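Long-range contacts in hypothetical protein (Bacteroides ovatus, PDB 4EPS), which is probably a component of the fimbrium tip, the end of the surface filaments that mediate cell adhesion and biofilm formation: residues 40-51 with 86-94; 110-120 with 130-138. All blocks are in the same frame, centred on the assembly; numbering follows the deposited sequence. Where two conformers were deposited one is given.

Contact 1 (40-51 with 86-94); sequences FTQGDQIGLFAV and VNFYAYYPY. With GOL (glycerol), chain B.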
loop_
_atom_site.group_PDB
_atom_site.type_symbol
_atom_site.label_atom_id
_atom_site.label_comp_id
_atom_site.label_asym_id
_atom_site.label_seq_id
_atom_site.Cartn_x
_atom_site.Cartn_y
_atom_site.Cartn_z
ATOM N N PHE A 40 8.320 23.461 -35.372
ATOM C CA PHE A 40 7.926 23.474 -36.792
ATOM C C PHE A 40 7.889 22.030 -37.339
ATOM O O PHE A 40 8.457 21.119 -36.743
ATOM C CB PHE A 40 8.794 24.401 -37.674
ATOM C CG PHE A 40 8.749 25.845 -37.223
ATOM C CD1 PHE A 40 7.641 26.641 -37.493
ATOM C CD2 PHE A 40 9.811 26.403 -36.521
ATOM C CE1 PHE A 40 7.590 27.969 -37.056
ATOM C CE2 PHE A 40 9.767 27.738 -36.100
ATOM C CZ PHE A 40 8.654 28.507 -36.364
ATOM N N THR A 41 7.172 21.827 -38.438
ATOM C CA THR A 41 6.972 20.500 -39.024
ATOM C C THR A 41 6.929 20.619 -40.542
ATOM O O THR A 41 6.694 21.713 -41.065
ATOM C CB THR A 41 5.687 19.877 -38.419
ATOM O OG1 THR A 41 5.567 18.524 -38.856
ATOM C CG2 THR A 41 4.424 20.658 -38.758
ATOM N N GLN A 42 7.135 19.491 -41.256
ATOM C CA GLN A 42 7.107 19.495 -42.724
ATOM C C GLN A 42 5.817 20.134 -43.237
ATOM O O GLN A 42 4.734 19.763 -42.780
ATOM C CB GLN A 42 7.248 18.070 -43.287
ATOM C CG GLN A 42 7.447 18.116 -44.804
ATOM C CD GLN A 42 7.580 16.767 -45.438
ATOM O OE1 GLN A 42 7.130 15.757 -44.890
ATOM N NE2 GLN A 42 8.154 16.745 -46.642
ATOM N N GLY A 43 5.943 21.098 -44.142
ATOM C CA GLY A 43 4.771 21.765 -44.698
ATOM C C GLY A 43 4.525 23.156 -44.147
ATOM O O GLY A 43 3.872 23.952 -44.807
ATOM N N ASP A 44 5.066 23.481 -42.953
ATOM C CA ASP A 44 4.960 24.847 -42.391
ATOM C C ASP A 44 5.568 25.841 -43.340
ATOM O O ASP A 44 6.600 25.540 -43.945
ATOM C CB ASP A 44 5.694 24.924 -41.042
ATOM C CG ASP A 44 4.883 24.420 -39.869
ATOM O OD1 ASP A 44 3.633 24.454 -39.950
ATOM O OD2 ASP A 44 5.490 24.024 -38.862
ATOM N N GLN A 45 4.939 27.025 -43.492
ATOM C CA GLN A 45 5.457 28.062 -44.371
ATOM C C GLN A 45 5.547 29.386 -43.684
ATOM O O GLN A 45 4.675 29.741 -42.892
ATOM C CB GLN A 45 4.592 28.234 -45.632
ATOM C CG GLN A 45 4.602 27.032 -46.572
ATOM C CD GLN A 45 3.887 27.367 -47.859
ATOM O OE1 GLN A 45 2.723 27.776 -47.848
ATOM N NE2 GLN A 45 4.589 27.251 -48.989
ATOM N N ILE A 46 6.603 30.125 -44.017
ATOM C CA ILE A 46 6.865 31.477 -43.552
ATOM C C ILE A 46 6.915 32.396 -44.756
ATOM O O ILE A 46 7.146 31.944 -45.873
ATOM C CB ILE A 46 8.171 31.588 -42.709
ATOM C CG1 ILE A 46 9.427 31.185 -43.531
ATOM C CG2 ILE A 46 8.045 30.820 -41.371
ATOM C CD1 ILE A 46 10.652 31.757 -43.033
ATOM N N GLY A 47 6.729 33.677 -44.514
ATOM C CA GLY A 47 6.854 34.689 -45.546
ATOM C C GLY A 47 8.030 35.574 -45.201
ATOM O O GLY A 47 8.217 35.938 -44.035
ATOM N N LEU A 48 8.805 35.956 -46.200
ATOM C CA LEU A 48 9.970 36.814 -45.985
ATOM C C LEU A 48 9.825 38.169 -46.700
ATOM O O LEU A 48 9.377 38.215 -47.848
ATOM C CB LEU A 48 11.214 36.067 -46.510
ATOM C CG LEU A 48 12.573 36.787 -46.401
ATOM C CD1 LEU A 48 12.989 36.972 -44.948
ATOM C CD2 LEU A 48 13.652 36.007 -47.103
ATOM N N PHE A 49 10.291 39.247 -46.041
ATOM C CA PHE A 49 10.352 40.612 -46.581
ATOM C C PHE A 49 11.745 41.209 -46.406
ATOM O O PHE A 49 12.379 41.007 -45.363
ATOM C CB PHE A 49 9.350 41.538 -45.873
ATOM C CG PHE A 49 7.892 41.224 -46.091
ATOM C CD1 PHE A 49 7.219 40.340 -45.250
ATOM C CD2 PHE A 49 7.163 41.880 -47.087
ATOM C CE1 PHE A 49 5.860 40.069 -45.438
ATOM C CE2 PHE A 49 5.802 41.618 -47.267
ATOM C CZ PHE A 49 5.159 40.710 -46.449
ATOM N N ALA A 50 12.194 41.992 -47.395
ATOM C CA ALA A 50 13.446 42.742 -47.330
ATOM C C ALA A 50 13.110 44.208 -47.555
ATOM O O ALA A 50 12.470 44.547 -48.563
ATOM C CB ALA A 50 14.440 42.246 -48.374
ATOM N N VAL A 51 13.483 45.064 -46.598
ATOM C CA VAL A 51 13.207 46.499 -46.683
ATOM C C VAL A 51 14.541 47.221 -46.876
ATOM O O VAL A 51 15.453 47.078 -46.060
ATOM C CB VAL A 51 12.413 46.988 -45.447
ATOM C CG1 VAL A 51 12.197 48.496 -45.469
ATOM C CG2 VAL A 51 11.071 46.262 -45.347
ATOM N N VAL A 86 20.186 46.278 -45.507
ATOM C CA VAL A 86 18.792 45.875 -45.692
ATOM C C VAL A 86 18.252 45.259 -44.381
ATOM O O VAL A 86 18.964 44.512 -43.694
ATOM C CB VAL A 86 18.641 44.915 -46.913
ATOM C CG1 VAL A 86 17.263 44.257 -46.969
ATOM C CG2 VAL A 86 18.941 45.646 -48.227
ATOM N N ASN A 87 17.000 45.610 -44.031
ATOM C CA ASN A 87 16.294 45.032 -42.885
ATOM C C ASN A 87 15.450 43.845 -43.355
ATOM O O ASN A 87 14.628 44.020 -44.253
ATOM C CB ASN A 87 15.418 46.088 -42.207
ATOM C CG ASN A 87 16.205 47.089 -41.386
ATOM O OD1 ASN A 87 17.321 46.831 -40.932
ATOM N ND2 ASN A 87 15.640 48.258 -41.170
ATOM N N PHE A 88 15.645 42.637 -42.773
ATOM C CA PHE A 88 14.848 41.475 -43.166
ATOM C C PHE A 88 13.819 41.183 -42.096
ATOM O O PHE A 88 14.091 41.380 -40.904
ATOM C CB PHE A 88 15.711 40.211 -43.438
ATOM C CG PHE A 88 16.647 40.373 -44.623
ATOM C CD1 PHE A 88 17.902 40.951 -44.465
ATOM C CD2 PHE A 88 16.259 39.969 -45.896
ATOM C CE1 PHE A 88 18.760 41.106 -45.558
ATOM C CE2 PHE A 88 17.132 40.087 -46.977
ATOM C CZ PHE A 88 18.371 40.669 -46.803
ATOM N N TYR A 89 12.639 40.712 -42.521
ATOM C CA TYR A 89 11.526 40.391 -41.608
ATOM C C TYR A 89 10.913 39.083 -41.989
ATOM O O TYR A 89 10.770 38.809 -43.189
ATOM C CB TYR A 89 10.422 41.471 -41.683
ATOM C CG TYR A 89 10.856 42.855 -41.295
ATOM C CD1 TYR A 89 11.407 43.724 -42.235
ATOM C CD2 TYR A 89 10.691 43.318 -39.993
ATOM C CE1 TYR A 89 11.808 45.011 -41.884
ATOM C CE2 TYR A 89 11.080 44.609 -39.632
ATOM C CZ TYR A 89 11.624 45.452 -40.585
ATOM O OH TYR A 89 11.983 46.724 -40.244
ATOM N N ALA A 90 10.493 38.290 -41.006
ATOM C CA ALA A 90 9.800 37.040 -41.340
ATOM C C ALA A 90 8.572 36.864 -40.458
ATOM O O ALA A 90 8.536 37.367 -39.332
ATOM C CB ALA A 90 10.725 35.841 -41.200
ATOM N N TYR A 91 7.578 36.142 -40.969
ATOM C CA TYR A 91 6.378 35.835 -40.181
ATOM C C TYR A 91 5.891 34.449 -40.518
ATOM O O TYR A 91 6.141 33.918 -41.608
ATOM C CB TYR A 91 5.243 36.880 -40.397
ATOM C CG TYR A 91 4.548 36.705 -41.732
ATOM C CD1 TYR A 91 5.166 37.100 -42.917
ATOM C CD2 TYR A 91 3.328 36.038 -41.824
ATOM C CE1 TYR A 91 4.558 36.891 -44.154
ATOM C CE2 TYR A 91 2.737 35.776 -43.060
ATOM C CZ TYR A 91 3.349 36.221 -44.223
ATOM O OH TYR A 91 2.794 35.958 -45.449
ATOM N N TYR A 92 5.131 33.902 -39.585
ATOM C CA TYR A 92 4.474 32.613 -39.684
ATOM C C TYR A 92 3.019 32.773 -39.206
ATOM O O TYR A 92 2.834 33.410 -38.170
ATOM C CB TYR A 92 5.212 31.598 -38.778
ATOM C CG TYR A 92 4.475 30.279 -38.684
ATOM C CD1 TYR A 92 3.473 30.082 -37.732
ATOM C CD2 TYR A 92 4.718 29.255 -39.602
ATOM C CE1 TYR A 92 2.722 28.908 -37.706
ATOM C CE2 TYR A 92 3.999 28.062 -39.559
ATOM C CZ TYR A 92 3.002 27.897 -38.612
ATOM O OH TYR A 92 2.297 26.728 -38.575
ATOM N N PRO A 93 2.019 32.067 -39.777
ATOM C CA PRO A 93 2.073 31.245 -41.000
ATOM C C PRO A 93 1.904 32.108 -42.237
ATOM O O PRO A 93 1.128 33.072 -42.221
ATOM C CB PRO A 93 0.897 30.273 -40.818
ATOM C CG PRO A 93 -0.135 31.081 -40.018
ATOM C CD PRO A 93 0.645 32.120 -39.218
ATOM N N TYR A 94 2.624 31.750 -43.310
ATOM C CA TYR A 94 2.579 32.451 -44.593
ATOM C C TYR A 94 1.138 32.661 -45.056
ATOM O O TYR A 94 0.330 31.730 -44.983
ATOM C CB TYR A 94 3.342 31.620 -45.649
ATOM C CG TYR A 94 3.165 32.118 -47.068
ATOM C CD1 TYR A 94 3.860 33.233 -47.527
ATOM C CD2 TYR A 94 2.332 31.451 -47.963
ATOM C CE1 TYR A 94 3.687 33.711 -48.826
ATOM C CE2 TYR A 94 2.168 31.905 -49.273
ATOM C CZ TYR A 94 2.846 33.036 -49.699
ATOM O OH TYR A 94 2.680 33.491 -50.985
HETATM C C1 GOL B . 17.660 50.923 -44.445
HETATM O O1 GOL B . 18.016 50.629 -45.793
HETATM C C2 GOL B . 16.515 50.055 -43.972
HETATM O O2 GOL B . 16.767 48.689 -44.315
HETATM C C3 GOL B . 15.174 50.474 -44.532
HETATM O O3 GOL B . 14.673 51.636 -43.881
#
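Tyr92 runs alongside the start of strand 45-51 to meet Asp44 and Phe40 in the loop before it. Tyr92 CB rests on Ile46 CG2, 3.9 Å away. With CG anti to the backbone N (chi1 172°), the ring runs out beside the neighbouring strand: Tyr92 CD2 lies 3.3 Å from Gln45 O, CE2 passes the carboxylate of Asp44, and Tyr92 OH donates to Asp44 OD1 at 3.0 Å, meeting that oxygen from well above the carboxylate plane. In the conformer given, the edge of Phe40 meets one face of the Tyr92 ring in a T-shaped stack, centroids 5.6 Å apart; the opposite face lies against CB of Pro93, a residue joined to Tyr92 by a cis peptide bond. Asp44 OD2 meanwhile accepts from Thr41 N at 2.8 Å, bracing the type II turn 41-44. An alanine in place of Asp44 would remove both acceptors and would probably leave the Tyr92 hydroxyl without its mate and the turn less firmly held. Further along, Gly47 has the Tyr91 ring over it, where any CB would run into CE1. Phe49 brings CE1 to Tyr91 CE1 at 3.7 Å, and Val51 CG2 leans on Tyr89 CE1. Paired backbone bonds join Gly47 with Tyr91, Phe49 with Tyr89 and Val51 with Asn87, the ladder of a regular antiparallel strand pair within the beta-rich fimbrillin-like domain.

Contact 2 (110-120 with 130-138); sequences FAPLAAGWELT and AKQDLMTSN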
loop_
_atom_site.group_PDB
_atom_site.type_symbol
_atom_site.label_atom_id
_atom_site.label_comp_id
_atom_site.label_asym_id
_atom_site.label_seq_id
_atom_site.Cartn_x
_atom_site.Cartn_y
_atom_site.Cartn_z
ATOM N N PHE A 110 4.930 44.476 -38.584
ATOM C CA PHE A 110 3.753 43.623 -38.763
ATOM C C PHE A 110 2.534 44.062 -37.901
ATOM O O PHE A 110 1.600 43.271 -37.714
ATOM C CB PHE A 110 4.114 42.161 -38.461
ATOM C CG PHE A 110 5.082 41.533 -39.443
ATOM C CD1 PHE A 110 4.673 41.194 -40.733
ATOM C CD2 PHE A 110 6.379 41.216 -39.056
ATOM C CE1 PHE A 110 5.555 40.563 -41.626
ATOM C CE2 PHE A 110 7.264 40.593 -39.947
ATOM C CZ PHE A 110 6.842 40.258 -41.220
ATOM N N ALA A 111 2.529 45.316 -37.406
ATOM C CA ALA A 111 1.409 45.842 -36.604
ATOM C C ALA A 111 0.028 45.622 -37.300
ATOM O O ALA A 111 -0.864 45.098 -36.618
ATOM C CB ALA A 111 1.614 47.322 -36.284
ATOM N N PRO A 112 -0.177 45.911 -38.623
ATOM C CA PRO A 112 -1.515 45.679 -39.224
ATOM C C PRO A 112 -1.889 44.200 -39.350
ATOM O O PRO A 112 -3.059 43.855 -39.235
ATOM C CB PRO A 112 -1.402 46.324 -40.612
ATOM C CG PRO A 112 -0.214 47.272 -40.507
ATOM C CD PRO A 112 0.730 46.547 -39.608
ATOM N N LEU A 113 -0.907 43.324 -39.597
ATOM C CA LEU A 113 -1.159 41.876 -39.673
ATOM C C LEU A 113 -1.708 41.394 -38.329
ATOM O O LEU A 113 -2.735 40.722 -38.289
ATOM C CB LEU A 113 0.138 41.139 -40.046
ATOM C CG LEU A 113 0.100 39.608 -40.102
ATOM C CD1 LEU A 113 -0.876 39.099 -41.199
ATOM C CD2 LEU A 113 1.522 39.061 -40.300
ATOM N N ALA A 114 -1.058 41.812 -37.227
ATOM C CA ALA A 114 -1.468 41.435 -35.878
ATOM C C ALA A 114 -2.822 42.060 -35.513
ATOM O O ALA A 114 -3.689 41.355 -34.991
ATOM C CB ALA A 114 -0.403 41.849 -34.878
ATOM N N ALA A 115 -3.027 43.355 -35.835
ATOM C CA ALA A 115 -4.285 44.066 -35.541
ATOM C C ALA A 115 -5.507 43.421 -36.224
ATOM O O ALA A 115 -6.557 43.317 -35.595
ATOM C CB ALA A 115 -4.177 45.530 -35.949
ATOM N N GLY A 116 -5.360 42.986 -37.472
ATOM C CA GLY A 116 -6.452 42.364 -38.215
ATOM C C GLY A 116 -6.537 40.849 -38.119
ATOM O O GLY A 116 -7.393 40.233 -38.764
ATOM N N TRP A 117 -5.655 40.215 -37.312
ATOM C CA TRP A 117 -5.620 38.755 -37.196
ATOM C C TRP A 117 -6.914 38.241 -36.577
ATOM O O TRP A 117 -7.249 38.602 -35.448
ATOM C CB TRP A 117 -4.383 38.302 -36.395
ATOM C CG TRP A 117 -4.066 36.840 -36.542
ATOM C CD1 TRP A 117 -4.248 35.864 -35.607
ATOM C CD2 TRP A 117 -3.445 36.204 -37.673
ATOM N NE1 TRP A 117 -3.807 34.652 -36.093
ATOM C CE2 TRP A 117 -3.309 34.831 -37.359
ATOM C CE3 TRP A 117 -2.994 36.665 -38.929
ATOM C CZ2 TRP A 117 -2.733 33.912 -38.246
ATOM C CZ3 TRP A 117 -2.438 35.750 -39.818
ATOM C CH2 TRP A 117 -2.310 34.392 -39.472
ATOM N N GLU A 118 -7.649 37.425 -37.337
ATOM C CA GLU A 118 -8.934 36.873 -36.905
ATOM C C GLU A 118 -8.722 35.505 -36.277
ATOM O O GLU A 118 -8.339 34.552 -36.962
ATOM C CB GLU A 118 -9.938 36.802 -38.073
ATOM C CG GLU A 118 -10.224 38.151 -38.718
ATOM C CD GLU A 118 -11.139 38.110 -39.928
ATOM O OE1 GLU A 118 -10.852 37.337 -40.873
ATOM O OE2 GLU A 118 -12.130 38.874 -39.941
ATOM N N LEU A 119 -8.934 35.422 -34.992
ATOM C CA LEU A 119 -8.765 34.202 -34.231
ATOM C C LEU A 119 -10.115 33.601 -33.929
ATOM O O LEU A 119 -11.033 34.317 -33.523
ATOM C CB LEU A 119 -8.033 34.619 -32.953
ATOM C CG LEU A 119 -7.222 33.630 -32.207
ATOM C CD1 LEU A 119 -6.032 33.137 -33.046
ATOM C CD2 LEU A 119 -6.733 34.270 -30.957
ATOM N N THR A 120 -10.269 32.299 -34.171
ATOM C CA THR A 120 -11.516 31.596 -33.861
ATOM C C THR A 120 -11.284 30.664 -32.670
ATOM O O THR A 120 -10.139 30.410 -32.289
ATOM C CB THR A 120 -12.049 30.817 -35.072
ATOM O OG1 THR A 120 -11.313 29.601 -35.186
ATOM C CG2 THR A 120 -12.029 31.642 -36.381
ATOM N N ALA A 130 -2.278 25.606 -35.507
ATOM C CA ALA A 130 -1.090 26.139 -36.190
ATOM C C ALA A 130 -1.411 27.260 -37.147
ATOM O O ALA A 130 -0.670 28.248 -37.158
ATOM C CB ALA A 130 -0.347 25.016 -36.926
ATOM N N LYS A 131 -2.516 27.137 -37.941
ATOM C CA LYS A 131 -2.869 28.179 -38.919
ATOM C C LYS A 131 -3.245 29.507 -38.235
ATOM O O LYS A 131 -3.246 30.531 -38.900
ATOM C CB LYS A 131 -4.010 27.726 -39.855
ATOM C CG LYS A 131 -5.377 27.615 -39.165
ATOM C CD LYS A 131 -6.468 27.103 -40.086
ATOM C CE LYS A 131 -7.780 26.995 -39.345
ATOM N NZ LYS A 131 -8.806 26.259 -40.137
ATOM N N GLN A 132 -3.554 29.493 -36.923
ATOM C CA GLN A 132 -3.939 30.704 -36.190
ATOM C C GLN A 132 -2.846 31.261 -35.265
ATOM O O GLN A 132 -3.035 32.333 -34.668
ATOM C CB GLN A 132 -5.190 30.356 -35.354
ATOM C CG GLN A 132 -6.347 29.843 -36.238
ATOM C CD GLN A 132 -7.664 29.963 -35.550
ATOM O OE1 GLN A 132 -8.192 31.055 -35.387
ATOM N NE2 GLN A 132 -8.258 28.846 -35.208
ATOM N N ASP A 133 -1.724 30.533 -35.147
ATOM C CA ASP A 133 -0.629 30.876 -34.243
ATOM C C ASP A 133 0.328 31.858 -34.910
ATOM O O ASP A 133 1.420 31.494 -35.354
ATOM C CB ASP A 133 0.091 29.602 -33.764
ATOM C CG ASP A 133 1.004 29.840 -32.566
ATOM O OD1 ASP A 133 0.997 30.980 -32.019
ATOM O OD2 ASP A 133 1.693 28.880 -32.146
ATOM N N LEU A 134 -0.081 33.127 -34.956
ATOM C CA LEU A 134 0.707 34.167 -35.612
ATOM C C LEU A 134 2.017 34.459 -34.852
ATOM O O LEU A 134 2.013 34.710 -33.642
ATOM C CB LEU A 134 -0.139 35.453 -35.756
ATOM C CG LEU A 134 0.590 36.679 -36.339
ATOM C CD1 LEU A 134 0.986 36.459 -37.810
ATOM C CD2 LEU A 134 -0.298 37.936 -36.253
HETATM N N MSE A 135 3.134 34.426 -35.600
HETATM C CA MSE A 135 4.484 34.690 -35.083
HETATM C C MSE A 135 5.211 35.624 -36.001
HETATM O O MSE A 135 5.138 35.457 -37.221
HETATM C CB MSE A 135 5.299 33.395 -34.967
HETATM C CG MSE A 135 4.777 32.417 -33.964
HETATM SE SE MSE A 135 5.958 30.880 -34.087
HETATM C CE MSE A 135 4.610 29.557 -34.320
ATOM N N THR A 136 5.925 36.607 -35.447
ATOM C CA THR A 136 6.646 37.563 -36.293
ATOM C C THR A 136 8.043 37.849 -35.769
ATOM O O THR A 136 8.308 37.685 -34.581
ATOM C CB THR A 136 5.864 38.904 -36.347
ATOM O OG1 THR A 136 5.773 39.432 -35.013
ATOM C CG2 THR A 136 4.458 38.762 -36.981
ATOM N N SER A 137 8.898 38.364 -36.644
ATOM C CA SER A 137 10.242 38.822 -36.285
ATOM C C SER A 137 10.303 40.342 -36.299
ATOM O O SER A 137 9.464 41.006 -36.918
ATOM C CB SER A 137 11.280 38.266 -37.269
ATOM O OG SER A 137 11.388 39.099 -38.417
ATOM N N ASN A 138 11.357 40.890 -35.707
ATOM C CA ASN A 138 11.669 42.308 -35.843
ATOM C C ASN A 138 12.730 42.392 -36.952
ATOM O O ASN A 138 12.985 41.368 -37.592
ATOM C CB ASN A 138 12.106 42.915 -34.511
ATOM C CG ASN A 138 10.923 43.166 -33.610
ATOM O OD1 ASN A 138 9.859 43.640 -34.030
ATOM N ND2 ASN A 138 11.059 42.814 -32.366
#
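The indole of Trp117 lies with one face against Leu134, whose CB sits 3.8 Å from the centroid of the five-membered ring, close to the ring normal: a CH-pi contact. At its edge the ring meets the backbone of the 130-133 turn. Trp117 NE1 donates to Gln132 O at 2.8 Å, reaching it from above the carbonyl plane, while its CZ2 comes to 3.5 Å from Lys131 O. Together the face contact and the edge bond fix how the indole is turned. The Phe110 ring has Ser137 O at its edge, and its CD2 packs on Thr136 CB at 3.6 Å, the two side chains sliding past each other in opposite directions. Between the two aromatics, Leu134 extends with CG anti to the backbone N (chi1 176°) and splits its methyls: CD1 touches Leu113 CD2, and CD2 lies over Ala114 CA and the indole.

At the far end the Gln132 amide grips Thr120 twice. Gln132 OE1 accepts from Thr120 N at 2.7 Å in a nearly straight bond (174°) on a lone pair, and Gln132 NE2 donates to Thr120 OG1 at 3.1 Å; NE2 also bonds Ala128 O. Alongside, Leu119 CD1 packs on Gln132 CB.

The short helix 111-115 and its following loop thus lie against the turn and the chain leading into strand 135-145, with Phe110 reaching Thr136 in the strand itself. That strand is flanked by strands 87-92 and 148-174: Leu113 also touches Tyr91 of the former, and Ala114 touches Arg158 of the latter.

How the contacts relate
From the N terminus, the chain runs through 40-51, makes an excursion containing strands 55-67 and 72-73, and returns at 86-94, where contact 1 closes that loop. It then continues to helix 111-115, passes through helix 126-130 and comes back at 130-138, closing the shorter loop of contact 2. The two are in series, neither enclosing nor crossing the other, with centres about 12 Å apart. They meet because strand 87-92 has strand 45-52 on one side and strand 135-145 on the other: Tyr92 O lies 2.8 Å from Met135 N, a probable hydrogen bond. Contact 1 thus joins strand to strand, and contact 2 adds a helix and loop to the next strand along.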